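Local coordinates for matrix protein VP40 (Lake Victoria marburgvirus, PDB 5B0V), which drives assembly and budding of new virus particles as the viral matrix protein and counters host interferon signalling, at residues A[97-102]-A[290-295]; A[134-139]-A[154-159]; A[161-166]-A[210-215]; A[244-249]-A[301-306]. All coordinates share one frame; numbering follows the deposited sequence.

The four contacts run across filovirus VP40, whose N-terminal and C-terminal beta-sandwich domains meet in the middle. Contact 2 lies within the N-terminal domain and contact 4 within the C-terminal one, their centres about 29 Å apart on opposite sides of the chain's centre. Contacts 1 and 3, centres about 10 Å apart, both join the two domains. Val164 of contact 3 packs on both of the other N-terminal parts: its CG1 is 3.4 Å from Leu98 CD2 of contact 1, and its CG2 is 3.4 Å from Val135 CG1 of contact 2. Contact 3 leads on to contact 4 through a probable hydrogen bond, Ser210 N to Gln304 O at 2.8 Å.

Contact 1 (A[97-102]-A[290-295]); sequences WLPLGI and QAPENF
Trp97 presents one ring face to the turn that carries Glu293 and Asn294. Glu293 CB lies squarely above the five-membered ring, 3.5 Å from its centroid, a CH-pi contact. The Asn294 amide, tilted 50° to the indole plane, touches the six-membered ring, with OD1 3.6 Å from Trp97 CE3. Nearer the backbone, Trp97 CB meets Pro292 CB at 4.0 Å. Farther along the strand, the chain of Gln290 runs alongside Pro99 and Ile102: its CB is 3.8 Å from Pro99 CB, and its CG is 3.7 Å from Ile102 CG1. The chain then reaches Gly101, whose N gives a weak, bent hydrogen bond to Gln290 OE1 (2.9 Å, 123° at the hydrogen). Gly101 and Leu100 both face Phe75, forming a classic beta bulge in strand 91-104, an outermost strand of the four-stranded mixed sheet of the N-terminal domain; the loop 290-295 belongs to the C-terminal domain, so the contact bridges the two halves of VP40. Gln290 NE2 is bonded to Phe75 O, so the amide bonds to both neighbouring strands, 91-104 and 72-83. A chi1 of 177° and a bend at chi2 turn the Glu293 carboxylate away from the indole, where OE1 forms a salt bridge with Lys253 and accepts from Ser259 N. A type I turn from Pro292 to Phe295, closed by Phe295 N to Pro292 O at 2.9 Å, sets Glu293 and Asn294 over the ring.

Contact 2 (A[134-139]-A[154-159]); sequences FVRVNR and EGNQAF
The Phe159 ring receives Val137 CG1 at its edge, in the ring plane and 3.6 Å from CE1, with Val135 O also near the edge; Leu98 and Pro99 of the neighbouring sheet touch it too. On the other face of the pair, the Arg136 guanidinium takes Asn156 OD1 at its edge. NH1 donates to OD1 at 2.7 Å, approaching from above the carbonyl plane, and the two flat groups stand 72° apart. A bend at chi3 (-61°) swings the tip diagonally across the ladder to Asn156, paired with Asn138. Arg150 adds a weak bond to the same OD1, and Phe127 makes a cation-pi contact with Arg136. The Asn138 side chain crosses Asn156 at a slant, its OD1 3.7 Å from Asn156 CB, while its ND2 donates to Thr125. Ala158 CB packs at 4.4 Å from Phe134 CD1. Val135 with Phe159 and Val137 with Gln157 are hydrogen-bonded pairs, each with two backbone bonds of 2.9 to 3.0 Å; one more bond, Arg139 N to Gly155 O, follows beyond the last pair, where Gly155 leaves helix 150-154 with positive phi. This regular antiparallel ladder joins the central and an outer strand of the sheet 122-128, 133-139, 156-160 in the N-terminal beta sandwich.

Contact 3 (A[161-166]-A[210-215]); sequences QNMVIP and SIHPNL
Met163, a selenomethionine, reaches from the 3-10 turn 161-163 to the loop 210-215 and has the largest share of the contact. Its CB points toward that loop, with CG anti to the carbonyl carbon (chi1 -64°), but CB and CG themselves stop short of close contact. SE lies 4.2 Å from Asn214 CB and 4.3 Å from His212 NE2. Its distance to the centroid of the imidazole is 5.0 Å along a line 57° off the ring normal, an oblique Met-aromatic contact, made here by selenium. Bends at chi2 and chi3 turn the terminal CE to Asn214 O and Leu215 CD2, each 3.5 Å away. The side chain also touches Phe295. Beside it, the Asn162 and Asn214 side chains cross at about a right angle, amide planes 32° apart, with the two OD1 atoms 3.8 Å from each other; no hydrogen bond joins the two segments. Each side is shaped by its own turn. Gln161 O accepts from both Val164 N and Ile165 N, which curls the first loop and probably helps orient Met163. A type I turn from His212 to Leu215, closed by Leu215 N to His212 O at 3.1 Å, gathers the three partners. The His212 ring is placed by Pro213 CD over one face, by an edge-to-face contact with Phe295 and by a weak bond from ND1 to Gly299 O. The arrangement is a small loop-to-loop contact at the surface, part of the junction between the N-terminal and C-terminal beta-sandwich domains of VP40.

Contact 4 (A[244-249]-A[301-306]); sequences GILHQL and NNRQVV
Leu246 lies along the aliphatic start of Arg303, the two chains antiparallel side by side, with Leu246 CG 3.9 Å from Arg303 CB. Its CD2 branch continues to Val305 CG2 at 3.8 Å, near the start of strand 304-309. Arg303 goes the other way: extended from CG to NE, it carries its guanidinium to the carbonyls of the turn 246-249. There NH1 donates to Leu246 O at 3.0 Å, in the carbonyl plane and on a lone pair, although the oxygen sits 31° out of the guanidinium plane. Leu249 O is straddled by NH1 at 2.7 Å and NH2 at 2.8 Å, both weak bonds with angles near 120°, while Leu249 CB rests over one face of the group. The turn itself is held by Gln248 N to Ile245 O. Outside the pair, NE makes a weak bond to Phe300 O and Ile211 packs against the arginine; Val305 is also touched by Leu239 and Ile242 of helix 237-243. Both segments belong to the C-terminal domain. Across this contact the guanidinium is met by backbone carbonyls, so its charge is probably offset by peptide dipoles, which join the residue just before strand 304-309 to the loop after helix 237-243.

Contact 1 (A[97-102]-A[290-295])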
loop_
_atom_site.group_PDB
_atom_site.type_symbol
_atom_site.label_atom_id
_atom_site.label_comp_id
_atom_site.label_asym_id
_atom_site.label_seq_id
_atom_site.Cartn_x
_atom_site.Cartn_y
_atom_site.Cartn_z
ATOM N N TRP A 97 14.364 -13.447 1.288
ATOM C CA TRP A 97 12.977 -13.622 0.851
ATOM C C TRP A 97 12.117 -14.225 1.939
ATOM O O TRP A 97 12.378 -15.313 2.400
ATOM C CB TRP A 97 12.967 -14.508 -0.386
ATOM C CG TRP A 97 13.548 -13.763 -1.555
ATOM C CD1 TRP A 97 12.856 -12.995 -2.452
ATOM C CD2 TRP A 97 14.930 -13.671 -1.928
ATOM N NE1 TRP A 97 13.723 -12.453 -3.373
ATOM C CE2 TRP A 97 14.995 -12.861 -3.078
ATOM C CE3 TRP A 97 16.116 -14.214 -1.417
ATOM C CZ2 TRP A 97 16.198 -12.573 -3.730
ATOM C CZ3 TRP A 97 17.337 -13.925 -2.075
ATOM C CH2 TRP A 97 17.355 -13.110 -3.218
ATOM N N LEU A 98 11.067 -13.509 2.310
ATOM C CA LEU A 98 10.295 -13.796 3.505
ATOM C C LEU A 98 8.818 -13.966 3.156
ATOM O O LEU A 98 8.072 -12.993 3.049
ATOM C CB LEU A 98 10.481 -12.637 4.489
ATOM C CG LEU A 98 11.959 -12.349 4.809
ATOM C CD1 LEU A 98 12.151 -10.995 5.466
ATOM C CD2 LEU A 98 12.537 -13.421 5.694
ATOM N N PRO A 99 8.388 -15.199 2.912
ATOM C CA PRO A 99 6.965 -15.440 2.667
ATOM C C PRO A 99 6.134 -15.048 3.869
ATOM O O PRO A 99 6.558 -15.279 4.990
ATOM C CB PRO A 99 6.908 -16.944 2.485
ATOM C CG PRO A 99 8.231 -17.264 1.909
ATOM C CD PRO A 99 9.214 -16.354 2.558
ATOM N N LEU A 100 4.977 -14.452 3.647
ATOM C CA LEU A 100 4.057 -14.125 4.740
ATOM C C LEU A 100 2.764 -14.892 4.652
ATOM O O LEU A 100 2.000 -14.866 5.595
ATOM C CB LEU A 100 3.668 -12.653 4.700
ATOM C CG LEU A 100 4.800 -11.628 4.615
ATOM C CD1 LEU A 100 4.159 -10.260 4.470
ATOM C CD2 LEU A 100 5.688 -11.676 5.843
ATOM N N GLY A 101 2.489 -15.516 3.507
ATOM C CA GLY A 101 1.271 -16.270 3.331
ATOM C C GLY A 101 0.611 -16.138 1.983
ATOM O O GLY A 101 0.896 -15.232 1.198
ATOM N N ILE A 102 -0.321 -17.045 1.746
ATOM C CA ILE A 102 -1.198 -16.978 0.600
ATOM C C ILE A 102 -2.620 -16.751 1.075
ATOM O O ILE A 102 -3.076 -17.448 1.946
ATOM C CB ILE A 102 -1.121 -18.284 -0.167
ATOM C CG1 ILE A 102 0.303 -18.455 -0.683
ATOM C CG2 ILE A 102 -2.151 -18.296 -1.285
ATOM C CD1 ILE A 102 0.504 -19.720 -1.450
ATOM N N GLN A 290 4.799 -21.329 -1.046
ATOM C CA GLN A 290 5.811 -20.305 -1.039
ATOM C C GLN A 290 7.082 -20.821 -0.419
ATOM O O GLN A 290 7.045 -21.482 0.624
ATOM C CB GLN A 290 5.361 -19.134 -0.193
ATOM C CG GLN A 290 4.019 -18.554 -0.542
ATOM C CD GLN A 290 3.883 -17.221 0.122
ATOM O OE1 GLN A 290 3.517 -17.144 1.297
ATOM N NE2 GLN A 290 4.263 -16.151 -0.601
ATOM N N ALA A 291 8.198 -20.499 -1.067
ATOM C CA ALA A 291 9.521 -20.698 -0.502
ATOM C C ALA A 291 10.392 -19.557 -0.979
ATOM O O ALA A 291 10.056 -18.920 -1.964
ATOM C CB ALA A 291 10.097 -22.006 -0.953
ATOM N N PRO A 292 11.518 -19.301 -0.290
ATOM C CA PRO A 292 12.405 -18.246 -0.711
ATOM C C PRO A 292 12.848 -18.392 -2.137
ATOM O O PRO A 292 13.074 -19.479 -2.595
ATOM C CB PRO A 292 13.572 -18.401 0.244
ATOM C CG PRO A 292 12.921 -18.796 1.521
ATOM C CD PRO A 292 11.867 -19.775 1.066
ATOM N N GLU A 293 12.927 -17.270 -2.832
ATOM C CA GLU A 293 13.312 -17.225 -4.233
ATOM C C GLU A 293 14.627 -17.975 -4.475
ATOM O O GLU A 293 14.740 -18.765 -5.399
ATOM C CB GLU A 293 13.392 -15.757 -4.680
ATOM C CG GLU A 293 13.848 -15.510 -6.103
ATOM C CD GLU A 293 12.861 -15.988 -7.147
ATOM O OE1 GLU A 293 11.824 -16.550 -6.785
ATOM O OE2 GLU A 293 13.140 -15.817 -8.349
ATOM N N ASN A 294 15.603 -17.763 -3.603
ATOM C CA ASN A 294 16.894 -18.468 -3.714
ATOM C C ASN A 294 16.890 -19.878 -3.145
ATOM O O ASN A 294 17.948 -20.451 -2.984
ATOM C CB ASN A 294 18.022 -17.690 -3.022
ATOM C CG ASN A 294 17.783 -17.510 -1.518
ATOM O OD1 ASN A 294 16.659 -17.706 -1.010
ATOM N ND2 ASN A 294 18.824 -17.096 -0.805
ATOM N N PHE A 295 15.749 -20.443 -2.801
ATOM C CA PHE A 295 15.744 -21.807 -2.269
ATOM C C PHE A 295 16.046 -22.788 -3.412
ATOM O O PHE A 295 15.468 -22.626 -4.490
ATOM C CB PHE A 295 14.383 -22.111 -1.671
ATOM C CG PHE A 295 14.348 -23.321 -0.806
ATOM C CD1 PHE A 295 14.614 -23.232 0.536
ATOM C CD2 PHE A 295 14.027 -24.550 -1.339
ATOM C CE1 PHE A 295 14.559 -24.356 1.339
ATOM C CE2 PHE A 295 13.968 -25.690 -0.551
ATOM C CZ PHE A 295 14.232 -25.595 0.798
#

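Contact 2 (A[134-139]-A[154-159])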
loop_
_atom_site.group_PDB
_atom_site.type_symbol
_atom_site.label_atom_id
_atom_site.label_comp_id
_atom_site.label_asym_id
_atom_site.label_seq_id
_atom_site.Cartn_x
_atom_site.Cartn_y
_atom_site.Cartn_z
ATOM N N PHE A 134 16.464 -18.493 15.050
ATOM C CA PHE A 134 15.391 -17.858 14.305
ATOM C C PHE A 134 15.631 -16.378 14.096
ATOM O O PHE A 134 16.486 -15.747 14.729
ATOM C CB PHE A 134 14.075 -18.033 15.049
ATOM C CG PHE A 134 13.529 -19.400 14.950
ATOM C CD1 PHE A 134 12.697 -19.748 13.903
ATOM C CD2 PHE A 134 13.874 -20.362 15.879
ATOM C CE1 PHE A 134 12.193 -21.037 13.804
ATOM C CE2 PHE A 134 13.378 -21.655 15.782
ATOM C CZ PHE A 134 12.541 -21.997 14.742
ATOM N N VAL A 135 14.835 -15.824 13.201
ATOM C CA VAL A 135 14.891 -14.402 12.875
ATOM C C VAL A 135 13.446 -13.912 12.799
ATOM O O VAL A 135 12.640 -14.495 12.077
ATOM C CB VAL A 135 15.664 -14.213 11.555
ATOM C CG1 VAL A 135 14.805 -14.642 10.395
ATOM C CG2 VAL A 135 16.096 -12.786 11.320
ATOM N N ARG A 136 13.106 -12.886 13.568
ATOM C CA ARG A 136 11.737 -12.372 13.607
ATOM C C ARG A 136 11.632 -11.012 12.965
ATOM O O ARG A 136 12.264 -10.051 13.421
ATOM C CB ARG A 136 11.259 -12.249 15.047
ATOM C CG ARG A 136 9.753 -12.112 15.176
ATOM C CD ARG A 136 9.352 -11.600 16.550
ATOM N NE ARG A 136 9.776 -12.489 17.626
ATOM C CZ ARG A 136 9.249 -13.690 17.891
ATOM N NH1 ARG A 136 8.251 -14.195 17.160
ATOM N NH2 ARG A 136 9.739 -14.407 18.904
ATOM N N VAL A 137 10.841 -10.907 11.911
ATOM C CA VAL A 137 10.553 -9.589 11.390
ATOM C C VAL A 137 9.252 -9.090 12.008
ATOM O O VAL A 137 8.241 -9.778 11.998
ATOM C CB VAL A 137 10.565 -9.511 9.861
ATOM C CG1 VAL A 137 9.899 -10.710 9.249
ATOM C CG2 VAL A 137 9.898 -8.229 9.384
ATOM N N ASN A 138 9.334 -7.890 12.582
ATOM C CA ASN A 138 8.282 -7.299 13.380
ATOM C C ASN A 138 7.616 -6.141 12.674
ATOM O O ASN A 138 8.284 -5.296 12.116
ATOM C CB ASN A 138 8.870 -6.763 14.669
ATOM C CG ASN A 138 9.541 -7.837 15.488
ATOM O OD1 ASN A 138 8.876 -8.587 16.196
ATOM N ND2 ASN A 138 10.869 -7.902 15.413
ATOM N N ARG A 139 6.292 -6.105 12.721
ATOM C CA ARG A 139 5.547 -4.981 12.202
ATOM C C ARG A 139 5.079 -4.190 13.403
ATOM O O ARG A 139 4.329 -4.701 14.224
ATOM C CB ARG A 139 4.349 -5.432 11.372
ATOM C CG ARG A 139 3.768 -4.310 10.552
ATOM C CD ARG A 139 2.407 -4.587 9.948
ATOM N NE ARG A 139 1.698 -3.320 10.058
ATOM C CZ ARG A 139 0.433 -3.140 10.347
ATOM N NH1 ARG A 139 -0.365 -4.159 10.581
ATOM N NH2 ARG A 139 -0.028 -1.905 10.419
ATOM N N GLU A 154 -0.681 -11.270 14.285
ATOM C CA GLU A 154 0.121 -11.305 15.500
ATOM C C GLU A 154 1.128 -10.174 15.565
ATOM O O GLU A 154 1.726 -9.940 16.608
ATOM C CB GLU A 154 0.883 -12.620 15.569
ATOM C CG GLU A 154 0.009 -13.857 15.505
ATOM C CD GLU A 154 -0.359 -14.380 16.877
ATOM O OE1 GLU A 154 0.556 -14.770 17.634
ATOM O OE2 GLU A 154 -1.570 -14.400 17.205
ATOM N N GLY A 155 1.367 -9.489 14.456
ATOM C CA GLY A 155 2.296 -8.364 14.479
ATOM C C GLY A 155 3.748 -8.754 14.337
ATOM O O GLY A 155 4.630 -7.929 14.573
ATOM N N ASN A 156 3.987 -9.994 13.897
ATOM C CA ASN A 156 5.337 -10.510 13.663
ATOM C C ASN A 156 5.324 -11.847 12.922
ATOM O O ASN A 156 4.315 -12.532 12.862
ATOM C CB ASN A 156 6.072 -10.682 14.978
ATOM C CG ASN A 156 5.695 -11.963 15.670
ATOM O OD1 ASN A 156 6.410 -12.961 15.581
ATOM N ND2 ASN A 156 4.558 -11.958 16.338
ATOM N N GLN A 157 6.475 -12.229 12.401
ATOM C CA GLN A 157 6.627 -13.482 11.695
ATOM C C GLN A 157 8.079 -13.975 11.833
ATOM O O GLN A 157 9.028 -13.233 11.583
ATOM C CB GLN A 157 6.273 -13.246 10.230
ATOM C CG GLN A 157 6.590 -14.380 9.267
ATOM C CD GLN A 157 5.499 -15.420 9.256
ATOM O OE1 GLN A 157 4.494 -15.240 8.598
ATOM N NE2 GLN A 157 5.699 -16.509 9.971
ATOM N N ALA A 158 8.241 -15.234 12.222
ATOM C CA ALA A 158 9.561 -15.832 12.415
ATOM C C ALA A 158 9.981 -16.702 11.236
ATOM O O ALA A 158 9.143 -17.261 10.527
ATOM C CB ALA A 158 9.567 -16.640 13.686
ATOM N N PHE A 159 11.289 -16.807 11.025
ATOM C CA PHE A 159 11.846 -17.671 9.983
ATOM C C PHE A 159 13.034 -18.363 10.583
ATOM O O PHE A 159 13.742 -17.742 11.380
ATOM C CB PHE A 159 12.303 -16.844 8.795
ATOM C CG PHE A 159 11.206 -16.065 8.170
ATOM C CD1 PHE A 159 10.897 -14.786 8.598
ATOM C CD2 PHE A 159 10.449 -16.632 7.183
ATOM C CE1 PHE A 159 9.847 -14.089 8.037
ATOM C CE2 PHE A 159 9.404 -15.942 6.610
ATOM C CZ PHE A 159 9.101 -14.671 7.037
#

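Contact 3 (A[161-166]-A[210-215])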
loop_
_atom_site.group_PDB
_atom_site.type_symbol
_atom_site.label_atom_id
_atom_site.label_comp_id
_atom_site.label_asym_id
_atom_site.label_seq_id
_atom_site.Cartn_x
_atom_site.Cartn_y
_atom_site.Cartn_z
ATOM N N GLN A 161 16.665 -19.148 10.767
ATOM C CA GLN A 161 17.709 -18.279 10.283
ATOM C C GLN A 161 18.308 -18.822 9.014
ATOM O O GLN A 161 18.555 -18.081 8.087
ATOM C CB GLN A 161 18.801 -18.108 11.326
ATOM C CG GLN A 161 19.732 -16.962 11.011
ATOM C CD GLN A 161 20.960 -16.960 11.889
ATOM O OE1 GLN A 161 21.088 -16.138 12.803
ATOM N NE2 GLN A 161 21.869 -17.892 11.630
ATOM N N ASN A 162 18.567 -20.115 8.957
ATOM C CA ASN A 162 19.260 -20.641 7.790
ATOM C C ASN A 162 18.426 -20.564 6.517
ATOM O O ASN A 162 18.855 -21.012 5.472
ATOM C CB ASN A 162 19.814 -22.053 8.052
ATOM C CG ASN A 162 18.720 -23.055 8.446
ATOM O OD1 ASN A 162 17.759 -23.276 7.699
ATOM N ND2 ASN A 162 18.854 -23.656 9.630
HETATM N N MSE A 163 17.236 -19.984 6.602
HETATM C CA MSE A 163 16.391 -19.740 5.411
HETATM C C MSE A 163 16.404 -18.293 4.989
HETATM O O MSE A 163 15.675 -17.889 4.075
HETATM C CB MSE A 163 14.964 -20.199 5.730
HETATM C CG MSE A 163 14.929 -21.713 5.975
HETATM SE SE MSE A 163 14.021 -22.598 4.489
HETATM C CE MSE A 163 12.307 -21.680 4.847
ATOM N N VAL A 164 17.211 -17.490 5.675
ATOM C CA VAL A 164 17.294 -16.069 5.395
ATOM C C VAL A 164 18.726 -15.557 5.389
ATOM O O VAL A 164 19.123 -14.834 4.477
ATOM C CB VAL A 164 16.467 -15.265 6.408
ATOM C CG1 VAL A 164 15.007 -15.660 6.323
ATOM C CG2 VAL A 164 16.919 -15.519 7.816
ATOM N N ILE A 165 19.497 -15.938 6.398
ATOM C CA ILE A 165 20.892 -15.559 6.486
ATOM C C ILE A 165 21.711 -16.706 5.911
ATOM O O ILE A 165 21.518 -17.854 6.317
ATOM C CB ILE A 165 21.328 -15.321 7.948
ATOM C CG1 ILE A 165 20.356 -14.389 8.681
ATOM C CG2 ILE A 165 22.727 -14.750 8.001
ATOM C CD1 ILE A 165 20.071 -13.066 7.996
ATOM N N PRO A 166 22.645 -16.396 4.981
ATOM C CA PRO A 166 23.584 -17.386 4.459
ATOM C C PRO A 166 24.412 -18.062 5.532
ATOM O O PRO A 166 24.737 -17.454 6.565
ATOM C CB PRO A 166 24.477 -16.568 3.540
ATOM C CG PRO A 166 23.595 -15.473 3.069
ATOM C CD PRO A 166 22.759 -15.120 4.255
ATOM N N SER A 210 4.521 -32.462 4.022
ATOM C CA SER A 210 5.611 -31.637 4.477
ATOM C C SER A 210 6.707 -31.788 3.449
ATOM O O SER A 210 7.358 -32.808 3.416
ATOM C CB SER A 210 6.084 -32.054 5.875
ATOM O OG SER A 210 7.299 -31.365 6.214
ATOM N N ILE A 211 6.923 -30.761 2.629
ATOM C CA ILE A 211 7.922 -30.793 1.563
ATOM C C ILE A 211 9.335 -30.440 2.045
ATOM O O ILE A 211 10.318 -30.832 1.426
ATOM C CB ILE A 211 7.498 -29.867 0.397
ATOM C CG1 ILE A 211 8.200 -30.273 -0.896
ATOM C CG2 ILE A 211 7.718 -28.385 0.718
ATOM C CD1 ILE A 211 7.567 -31.474 -1.577
ATOM N N HIS A 212 9.443 -29.753 3.171
ATOM C CA HIS A 212 10.743 -29.463 3.762
ATOM C C HIS A 212 10.471 -29.185 5.213
ATOM O O HIS A 212 9.462 -28.608 5.544
ATOM C CB HIS A 212 11.370 -28.240 3.085
ATOM C CG HIS A 212 12.719 -27.824 3.605
ATOM N ND1 HIS A 212 13.898 -28.414 3.196
ATOM C CD2 HIS A 212 13.078 -26.814 4.427
ATOM C CE1 HIS A 212 14.918 -27.826 3.790
ATOM N NE2 HIS A 212 14.446 -26.847 4.537
ATOM N N PRO A 213 11.368 -29.624 6.103
ATOM C CA PRO A 213 11.030 -29.504 7.520
ATOM C C PRO A 213 10.824 -28.073 7.989
ATOM O O PRO A 213 10.117 -27.859 8.974
ATOM C CB PRO A 213 12.223 -30.139 8.232
ATOM C CG PRO A 213 13.275 -30.334 7.196
ATOM C CD PRO A 213 12.579 -30.436 5.890
ATOM N N ASN A 214 11.411 -27.114 7.284
ATOM C CA ASN A 214 11.295 -25.718 7.652
ATOM C C ASN A 214 10.272 -24.892 6.870
ATOM O O ASN A 214 10.302 -23.666 6.930
ATOM C CB ASN A 214 12.677 -25.076 7.577
ATOM C CG ASN A 214 13.655 -25.684 8.556
ATOM O OD1 ASN A 214 14.880 -25.586 8.379
ATOM N ND2 ASN A 214 13.123 -26.293 9.616
ATOM N N LEU A 215 9.377 -25.553 6.150
ATOM C CA LEU A 215 8.227 -24.916 5.531
ATOM C C LEU A 215 6.949 -25.546 6.092
ATOM O O LEU A 215 6.905 -26.749 6.375
ATOM C CB LEU A 215 8.265 -25.143 4.032
ATOM C CG LEU A 215 9.468 -24.580 3.291
ATOM C CD1 LEU A 215 9.513 -25.081 1.856
ATOM C CD2 LEU A 215 9.443 -23.070 3.288
#

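Contact 4 (A[244-249]-A[301-306])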
loop_
_atom_site.group_PDB
_atom_site.type_symbol
_atom_site.label_atom_id
_atom_site.label_comp_id
_atom_site.label_asym_id
_atom_site.label_seq_id
_atom_site.Cartn_x
_atom_site.Cartn_y
_atom_site.Cartn_z
ATOM N N GLY A 244 2.448 -43.459 -0.632
ATOM C CA GLY A 244 2.715 -44.311 -1.787
ATOM C C GLY A 244 3.283 -43.639 -3.028
ATOM O O GLY A 244 3.984 -44.289 -3.800
ATOM N N ILE A 245 2.989 -42.347 -3.225
ATOM C CA ILE A 245 3.516 -41.593 -4.356
ATOM C C ILE A 245 4.235 -40.339 -3.914
ATOM O O ILE A 245 4.552 -39.466 -4.728
ATOM C CB ILE A 245 2.405 -41.192 -5.344
ATOM C CG1 ILE A 245 1.225 -40.496 -4.656
ATOM C CG2 ILE A 245 1.877 -42.408 -6.074
ATOM C CD1 ILE A 245 1.488 -39.080 -4.199
ATOM N N LEU A 246 4.520 -40.256 -2.623
ATOM C CA LEU A 246 5.080 -39.044 -2.031
ATOM C C LEU A 246 6.377 -38.620 -2.672
ATOM O O LEU A 246 6.640 -37.460 -2.876
ATOM C CB LEU A 246 5.340 -39.295 -0.553
ATOM C CG LEU A 246 5.953 -38.153 0.241
ATOM C CD1 LEU A 246 5.069 -36.907 0.257
ATOM C CD2 LEU A 246 6.201 -38.652 1.660
ATOM N N HIS A 247 7.195 -39.601 -2.977
ATOM C CA HIS A 247 8.546 -39.422 -3.472
ATOM C C HIS A 247 8.603 -39.225 -4.962
ATOM O O HIS A 247 9.663 -38.962 -5.509
ATOM C CB HIS A 247 9.318 -40.720 -3.186
ATOM C CG HIS A 247 8.733 -41.929 -3.877
ATOM N ND1 HIS A 247 7.618 -42.593 -3.404
ATOM C CD2 HIS A 247 9.089 -42.563 -5.023
ATOM C CE1 HIS A 247 7.324 -43.590 -4.221
ATOM N NE2 HIS A 247 8.199 -43.593 -5.210
ATOM N N GLN A 248 7.470 -39.411 -5.636
ATOM C CA GLN A 248 7.400 -39.162 -7.083
ATOM C C GLN A 248 6.907 -37.752 -7.403
ATOM O O GLN A 248 6.996 -37.306 -8.543
ATOM C CB GLN A 248 6.480 -40.150 -7.772
ATOM C CG GLN A 248 6.914 -41.589 -7.664
ATOM C CD GLN A 248 5.696 -42.491 -7.674
ATOM O OE1 GLN A 248 5.503 -43.313 -6.757
ATOM N NE2 GLN A 248 4.824 -42.300 -8.680
ATOM N N LEU A 249 6.376 -37.056 -6.405
ATOM C CA LEU A 249 5.863 -35.740 -6.649
ATOM C C LEU A 249 7.016 -34.859 -7.085
ATOM O O LEU A 249 8.084 -34.954 -6.495
ATOM C CB LEU A 249 5.198 -35.199 -5.395
ATOM C CG LEU A 249 3.914 -35.925 -4.979
ATOM C CD1 LEU A 249 3.326 -35.271 -3.735
ATOM C CD2 LEU A 249 2.907 -35.950 -6.118
ATOM N N ASN A 301 13.487 -32.776 -0.966
ATOM C CA ASN A 301 13.501 -34.241 -1.032
ATOM C C ASN A 301 13.165 -34.931 0.275
ATOM O O ASN A 301 12.791 -36.093 0.269
ATOM C CB ASN A 301 14.848 -34.712 -1.562
ATOM C CG ASN A 301 15.054 -34.319 -3.011
ATOM O OD1 ASN A 301 14.093 -34.254 -3.782
ATOM N ND2 ASN A 301 16.304 -34.059 -3.392
ATOM N N ASN A 302 13.327 -34.202 1.378
ATOM C CA ASN A 302 13.003 -34.682 2.703
ATOM C C ASN A 302 11.526 -34.428 2.987
ATOM O O ASN A 302 11.138 -33.468 3.683
ATOM C CB ASN A 302 13.880 -33.995 3.739
ATOM C CG ASN A 302 13.574 -34.432 5.168
ATOM O OD1 ASN A 302 12.852 -35.417 5.428
ATOM N ND2 ASN A 302 14.128 -33.691 6.114
ATOM N N ARG A 303 10.712 -35.335 2.463
ATOM C CA ARG A 303 9.271 -35.208 2.490
ATOM C C ARG A 303 8.687 -36.133 3.528
ATOM O O ARG A 303 9.264 -37.169 3.849
ATOM C CB ARG A 303 8.704 -35.600 1.136
ATOM C CG ARG A 303 9.377 -34.912 -0.032
ATOM C CD ARG A 303 8.800 -35.391 -1.337
ATOM N NE ARG A 303 9.204 -34.451 -2.367
ATOM C CZ ARG A 303 9.261 -34.727 -3.657
ATOM N NH1 ARG A 303 8.902 -35.907 -4.125
ATOM N NH2 ARG A 303 9.637 -33.787 -4.500
ATOM N N GLN A 304 7.515 -35.769 4.021
ATOM C CA GLN A 304 6.761 -36.599 4.957
ATOM C C GLN A 304 5.274 -36.281 4.816
ATOM O O GLN A 304 4.925 -35.161 4.452
ATOM C CB GLN A 304 7.245 -36.314 6.378
ATOM C CG GLN A 304 6.581 -37.123 7.468
ATOM C CD GLN A 304 7.203 -36.803 8.803
ATOM O OE1 GLN A 304 6.901 -35.784 9.378
ATOM N NE2 GLN A 304 8.106 -37.644 9.278
ATOM N N VAL A 305 4.416 -37.260 5.112
ATOM C CA VAL A 305 2.961 -37.049 5.144
ATOM C C VAL A 305 2.433 -36.827 6.553
ATOM O O VAL A 305 2.698 -37.616 7.465
ATOM C CB VAL A 305 2.189 -38.252 4.608
ATOM C CG1 VAL A 305 0.707 -37.935 4.557
ATOM C CG2 VAL A 305 2.695 -38.626 3.237
ATOM N N VAL A 306 1.661 -35.763 6.719
ATOM C CA VAL A 306 1.114 -35.404 8.019
ATOM C C VAL A 306 -0.341 -34.964 7.885
ATOM O O VAL A 306 -0.867 -34.831 6.792
ATOM C CB VAL A 306 1.961 -34.300 8.697
ATOM C CG1 VAL A 306 3.364 -34.819 8.989
ATOM C CG2 VAL A 306 2.048 -33.038 7.837
#